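Local atomic coordinates of arginase (Medicago truncatula, PDB entry 6VSS), a protein that hydrolyses L-arginine to urea and L-ornithine, and agmatine to urea and putrescine, as a hexameric mitochondrial enzyme with two manganese ions per subunit. Residues V270-H284 with E312-T324. Residues are numbered along the deposited sequence; the frame is centred on the assembly and turned at random.
Sequences VDSLDPSIAPGVSHH and EYNPQRDTYDGIT. With MN (manganese (II) ion), chain I.
Arg317 grips a single backbone oxygen side-on with two nitrogens: NE lies 2.9 Å and NH2 3.0 Å from Val281 O. This oxygen sits 3° out of the guanidinium plane. Bent at chi2 and chi3, the chain curls round Val281 O, with CB, CG and CD all close to it, and NH2 ends over one face of the His284 imidazole, the two planes 36° apart. That ring is itself held by NE2, which donates in plane to a lone pair of Pro279 O at 2.7 Å.

Gly280, the centre of an inverse gamma turn, is pressed against 312-324, its CA 3.7 Å from Asp318 CA. Its N donates to Thr324 OG1, and its O accepts a nearly straight bond from Asn314 N (172°), met from above the carbonyl plane. Thr324 OG1 also donates to Asp318 OD1, which takes two backbone N-H groups as well, so three bonds fix this buried carboxylate oxygen. With CG anti to its backbone N, Asn314 reaches Ser282 OG through ND2 at 3.0 Å; that hydroxyl also bonds His78 O.

Nearer the metals, Asp271 binds one manganese through both carboxylate oxygens; Asp184, His186 and Asp269 also bind this ion, Asp269 and Asp271 forming a DxD pair. Water 1 accepts from His283 N and may link Asp271 OD2 to Glu312 OE2, a long 3.3 Å away. Glu312, an inferred substrate binder, accepts at OE1 from His160 N and His200 ND1.

Thus loops following adjacent strands 264-269 and 305-311 of the arginase-fold parallel sheet lock together, with helix 84-92 against Tyr313 and helix 323-339, beginning after N-cap Gly322, bringing Thr324 against Gly280.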
loop_
_atom_site.group_PDB
_atom_site.type_symbol
_atom_site.label_atom_id
_atom_site.label_comp_id
_atom_site.label_asym_id
_atom_site.label_seq_id
_atom_site.Cartn_x
_atom_site.Cartn_y
_atom_site.Cartn_z
ATOM N N VAL B 270 -7.952 17.491 -11.648
ATOM C CA VAL B 270 -6.747 16.963 -10.933
ATOM C C VAL B 270 -5.964 16.040 -11.886
ATOM O O VAL B 270 -4.738 15.987 -11.736
ATOM C CB VAL B 270 -7.129 16.230 -9.634
ATOM C CG1 VAL B 270 -5.890 15.656 -8.920
ATOM C CG2 VAL B 270 -7.883 17.155 -8.694
ATOM N N ASP B 271 -6.634 15.373 -12.840
ATOM C CA ASP B 271 -5.934 14.460 -13.796
ATOM C C ASP B 271 -5.153 15.254 -14.829
ATOM O O ASP B 271 -4.352 14.567 -15.467
ATOM C CB ASP B 271 -6.765 13.375 -14.478
ATOM C CG ASP B 271 -7.751 13.824 -15.530
ATOM O OD1 ASP B 271 -7.674 14.919 -16.043
ATOM O OD2 ASP B 271 -8.636 13.068 -15.755
ATOM N N SER B 272 -5.200 16.594 -14.847
ATOM C CA SER B 272 -4.212 17.437 -15.562
ATOM C C SER B 272 -2.794 17.124 -15.072
ATOM O O SER B 272 -1.861 17.116 -15.882
ATOM C CB SER B 272 -4.491 18.908 -15.462
ATOM O OG SER B 272 -4.433 19.387 -14.127
ATOM N N LEU B 273 -2.643 16.815 -13.801
ATOM C CA LEU B 273 -1.306 16.565 -13.211
ATOM C C LEU B 273 -0.856 15.158 -13.535
ATOM O O LEU B 273 -1.713 14.244 -13.684
ATOM C CB LEU B 273 -1.378 16.725 -11.704
ATOM C CG LEU B 273 -1.604 18.148 -11.216
ATOM C CD1 LEU B 273 -2.069 18.147 -9.765
ATOM C CD2 LEU B 273 -0.333 18.949 -11.364
ATOM N N ASP B 274 0.459 14.998 -13.664
ATOM C CA ASP B 274 1.042 13.667 -13.881
ATOM C C ASP B 274 0.541 12.761 -12.754
ATOM O O ASP B 274 0.375 13.154 -11.594
ATOM C CB ASP B 274 2.551 13.711 -13.916
ATOM C CG ASP B 274 3.094 12.422 -14.500
ATOM O OD1 ASP B 274 3.095 12.266 -15.729
ATOM O OD2 ASP B 274 3.520 11.581 -13.709
ATOM N N PRO B 275 0.216 11.501 -13.071
ATOM C CA PRO B 275 -0.190 10.552 -12.038
ATOM C C PRO B 275 0.898 10.290 -10.974
ATOM O O PRO B 275 0.532 9.863 -9.977
ATOM C CB PRO B 275 -0.438 9.244 -12.830
ATOM C CG PRO B 275 -0.724 9.686 -14.215
ATOM C CD PRO B 275 0.089 10.943 -14.426
ATOM N N SER B 276 2.167 10.614 -11.179
ATOM C CA SER B 276 3.213 10.497 -10.127
ATOM C C SER B 276 2.905 11.496 -8.997
ATOM O O SER B 276 3.438 11.326 -7.874
ATOM C CB SER B 276 4.564 10.780 -10.687
ATOM O OG SER B 276 4.590 12.087 -11.290
ATOM N N ILE B 277 2.233 12.596 -9.350
ATOM C CA ILE B 277 1.867 13.727 -8.447
ATOM C C ILE B 277 0.448 13.501 -7.886
ATOM O O ILE B 277 0.188 13.757 -6.678
ATOM C CB ILE B 277 1.974 15.068 -9.229
ATOM C CG1 ILE B 277 3.333 15.300 -9.898
ATOM C CG2 ILE B 277 1.667 16.244 -8.354
ATOM C CD1 ILE B 277 4.475 14.992 -8.986
ATOM N N ALA B 278 -0.455 13.065 -8.735
ATOM C CA ALA B 278 -1.900 12.986 -8.465
ATOM C C ALA B 278 -2.395 11.575 -8.743
ATOM O O ALA B 278 -3.110 11.391 -9.695
ATOM C CB ALA B 278 -2.642 13.997 -9.298
ATOM N N PRO B 279 -1.977 10.551 -7.986
ATOM C CA PRO B 279 -2.442 9.208 -8.242
ATOM C C PRO B 279 -3.943 9.021 -7.980
ATOM O O PRO B 279 -4.534 8.192 -8.568
ATOM C CB PRO B 279 -1.582 8.322 -7.332
ATOM C CG PRO B 279 -1.021 9.238 -6.303
ATOM C CD PRO B 279 -1.036 10.627 -6.893
ATOM N N GLY B 280 -4.503 9.858 -7.120
ATOM C CA GLY B 280 -5.901 9.775 -6.696
ATOM C C GLY B 280 -6.828 10.331 -7.752
ATOM O O GLY B 280 -7.423 11.341 -7.485
ATOM N N VAL B 281 -6.897 9.718 -8.940
ATOM C CA VAL B 281 -7.857 10.122 -10.017
ATOM C C VAL B 281 -8.403 8.858 -10.674
ATOM O O VAL B 281 -7.711 7.827 -10.593
ATOM C CB VAL B 281 -7.176 11.019 -11.079
ATOM C CG1 VAL B 281 -6.702 12.336 -10.478
ATOM C CG2 VAL B 281 -6.015 10.347 -11.778
ATOM N N SER B 282 -9.522 8.938 -11.379
ATOM C CA SER B 282 -10.081 7.820 -12.175
ATOM C C SER B 282 -9.239 7.522 -13.441
ATOM O O SER B 282 -9.068 6.334 -13.753
ATOM C CB SER B 282 -11.548 8.110 -12.515
ATOM O OG SER B 282 -12.341 8.136 -11.326
ATOM N N HIS B 283 -8.691 8.514 -14.131
ATOM C CA HIS B 283 -8.063 8.309 -15.456
ATOM C C HIS B 283 -6.593 8.656 -15.336
ATOM O O HIS B 283 -6.265 9.779 -15.592
ATOM C CB HIS B 283 -8.775 9.185 -16.506
ATOM C CG HIS B 283 -10.204 8.825 -16.614
ATOM N ND1 HIS B 283 -10.640 7.809 -17.447
ATOM C CD2 HIS B 283 -11.288 9.261 -15.933
ATOM C CE1 HIS B 283 -11.952 7.663 -17.311
ATOM N NE2 HIS B 283 -12.379 8.535 -16.373
ATOM N N HIS B 284 -5.738 7.717 -14.998
ATOM C CA HIS B 284 -4.273 7.937 -15.050
ATOM C C HIS B 284 -3.836 8.224 -16.516
ATOM O O HIS B 284 -4.143 7.416 -17.381
ATOM C CB HIS B 284 -3.538 6.762 -14.442
ATOM C CG HIS B 284 -3.691 6.642 -12.986
ATOM N ND1 HIS B 284 -3.768 5.418 -12.358
ATOM C CD2 HIS B 284 -3.772 7.554 -12.008
ATOM C CE1 HIS B 284 -3.972 5.588 -11.079
ATOM N NE2 HIS B 284 -3.936 6.884 -10.829
ATOM N N GLU B 312 -12.498 15.711 -9.983
ATOM C CA GLU B 312 -11.974 14.409 -10.384
ATOM C C GLU B 312 -10.900 13.967 -9.360
ATOM O O GLU B 312 -10.317 12.891 -9.580
ATOM C CB GLU B 312 -11.400 14.472 -11.812
ATOM C CG GLU B 312 -12.431 14.579 -12.935
ATOM C CD GLU B 312 -13.244 13.360 -13.322
ATOM O OE1 GLU B 312 -14.366 13.556 -13.895
ATOM O OE2 GLU B 312 -12.823 12.236 -13.008
ATOM N N TYR B 313 -10.748 14.613 -8.184
ATOM C CA TYR B 313 -10.050 13.935 -7.061
ATOM C C TYR B 313 -10.899 12.689 -6.707
ATOM O O TYR B 313 -12.102 12.831 -6.484
ATOM C CB TYR B 313 -9.812 14.799 -5.817
ATOM C CG TYR B 313 -9.306 14.001 -4.642
ATOM C CD1 TYR B 313 -8.297 13.063 -4.793
ATOM C CD2 TYR B 313 -9.823 14.168 -3.361
ATOM C CE1 TYR B 313 -7.816 12.333 -3.710
ATOM C CE2 TYR B 313 -9.388 13.406 -2.283
ATOM C CZ TYR B 313 -8.355 12.510 -2.447
ATOM O OH TYR B 313 -7.863 11.799 -1.365
ATOM N N ASN B 314 -10.261 11.509 -6.665
ATOM C CA ASN B 314 -10.890 10.206 -6.328
ATOM C C ASN B 314 -10.143 9.641 -5.129
ATOM O O ASN B 314 -9.120 8.970 -5.262
ATOM C CB ASN B 314 -10.829 9.305 -7.573
ATOM C CG ASN B 314 -11.588 8.006 -7.380
ATOM O OD1 ASN B 314 -11.824 7.611 -6.238
ATOM N ND2 ASN B 314 -11.973 7.358 -8.484
ATOM N N PRO B 315 -10.661 9.821 -3.907
ATOM C CA PRO B 315 -9.995 9.303 -2.722
ATOM C C PRO B 315 -9.899 7.771 -2.654
ATOM O O PRO B 315 -9.019 7.274 -2.032
ATOM C CB PRO B 315 -10.841 9.820 -1.543
ATOM C CG PRO B 315 -12.069 10.438 -2.119
ATOM C CD PRO B 315 -11.898 10.548 -3.612
ATOM N N GLN B 316 -10.762 7.052 -3.352
ATOM C CA GLN B 316 -10.671 5.570 -3.466
ATOM C C GLN B 316 -9.456 5.174 -4.287
ATOM O O GLN B 316 -9.184 4.027 -4.242
ATOM C CB GLN B 316 -11.860 4.935 -4.184
ATOM C CG GLN B 316 -13.125 5.054 -3.367
ATOM C CD GLN B 316 -14.332 4.347 -3.928
ATOM O OE1 GLN B 316 -15.064 4.909 -4.724
ATOM N NE2 GLN B 316 -14.624 3.156 -3.416
ATOM N N ARG B 317 -8.835 6.062 -5.045
ATOM C CA ARG B 317 -7.656 5.643 -5.840
ATOM C C ARG B 317 -6.400 6.359 -5.340
ATOM O O ARG B 317 -5.380 6.256 -5.992
ATOM C CB ARG B 317 -7.914 5.843 -7.329
ATOM C CG ARG B 317 -9.211 5.199 -7.784
ATOM C CD ARG B 317 -9.201 4.431 -9.069
ATOM N NE ARG B 317 -8.347 5.081 -10.018
ATOM C CZ ARG B 317 -7.532 4.455 -10.835
ATOM N NH1 ARG B 317 -7.471 3.138 -10.843
ATOM N NH2 ARG B 317 -6.793 5.151 -11.661
ATOM N N ASP B 318 -6.502 7.024 -4.194
ATOM C CA ASP B 318 -5.378 7.792 -3.608
ATOM C C ASP B 318 -4.406 6.838 -2.897
ATOM O O ASP B 318 -4.732 5.685 -2.690
ATOM C CB ASP B 318 -5.903 8.868 -2.658
ATOM C CG ASP B 318 -4.998 10.072 -2.459
ATOM O OD1 ASP B 318 -3.860 10.016 -2.889
ATOM O OD2 ASP B 318 -5.430 11.007 -1.852
ATOM N N THR B 319 -3.255 7.345 -2.478
ATOM C CA THR B 319 -2.319 6.510 -1.694
ATOM C C THR B 319 -2.801 6.458 -0.237
ATOM O O THR B 319 -3.666 7.233 0.167
ATOM C CB THR B 319 -0.872 6.987 -1.792
ATOM O OG1 THR B 319 -0.900 8.359 -1.453
ATOM C CG2 THR B 319 -0.271 6.867 -3.168
ATOM N N TYR B 320 -2.162 5.629 0.573
ATOM C CA TYR B 320 -2.605 5.500 1.980
ATOM C C TYR B 320 -2.444 6.820 2.746
ATOM O O TYR B 320 -3.273 7.085 3.572
ATOM C CB TYR B 320 -1.998 4.248 2.605
ATOM C CG TYR B 320 -2.515 3.879 3.967
ATOM C CD1 TYR B 320 -2.375 4.733 5.027
ATOM C CD2 TYR B 320 -3.204 2.709 4.194
ATOM C CE1 TYR B 320 -2.736 4.375 6.312
ATOM C CE2 TYR B 320 -3.626 2.353 5.463
ATOM C CZ TYR B 320 -3.398 3.190 6.532
ATOM O OH TYR B 320 -3.803 2.856 7.783
ATOM N N ASP B 321 -1.432 7.626 2.428
ATOM C CA ASP B 321 -1.154 8.934 3.079
ATOM C C ASP B 321 -2.092 10.045 2.575
ATOM O O ASP B 321 -2.015 11.100 3.100
ATOM C CB ASP B 321 0.307 9.337 2.880
ATOM C CG ASP B 321 0.762 9.321 1.430
ATOM O OD1 ASP B 321 -0.044 9.589 0.556
ATOM O OD2 ASP B 321 1.927 9.104 1.195
ATOM N N GLY B 322 -2.933 9.798 1.583
ATOM C CA GLY B 322 -3.855 10.834 1.081
ATOM C C GLY B 322 -3.130 11.959 0.366
ATOM O O GLY B 322 -3.597 13.067 0.444
ATOM N N ILE B 323 -2.029 11.664 -0.322
ATOM C CA ILE B 323 -1.264 12.735 -1.027
ATOM C C ILE B 323 -2.174 13.526 -1.985
ATOM O O ILE B 323 -2.095 14.721 -1.988
ATOM C CB ILE B 323 0.008 12.183 -1.707
ATOM C CG1 ILE B 323 0.954 13.293 -2.160
ATOM C CG2 ILE B 323 -0.284 11.206 -2.823
ATOM C CD1 ILE B 323 1.186 14.364 -1.140
ATOM N N THR B 324 -3.041 12.868 -2.719
ATOM C CA THR B 324 -3.866 13.605 -3.701
ATOM C C THR B 324 -4.867 14.501 -2.991
ATOM O O THR B 324 -5.188 15.524 -3.541
ATOM C CB THR B 324 -4.530 12.720 -4.743
ATOM O OG1 THR B 324 -3.509 11.843 -5.155
ATOM C CG2 THR B 324 -5.062 13.455 -5.945
HETATM MN MN MN I . -9.727 14.588 -16.978
HETATM O O HOH W 1 -9.773 11.319 -13.749
HETATM O O HOH W 2 -11.685 10.927 -11.020
HETATM O O HOH W 3 -11.564 14.848 -18.094
#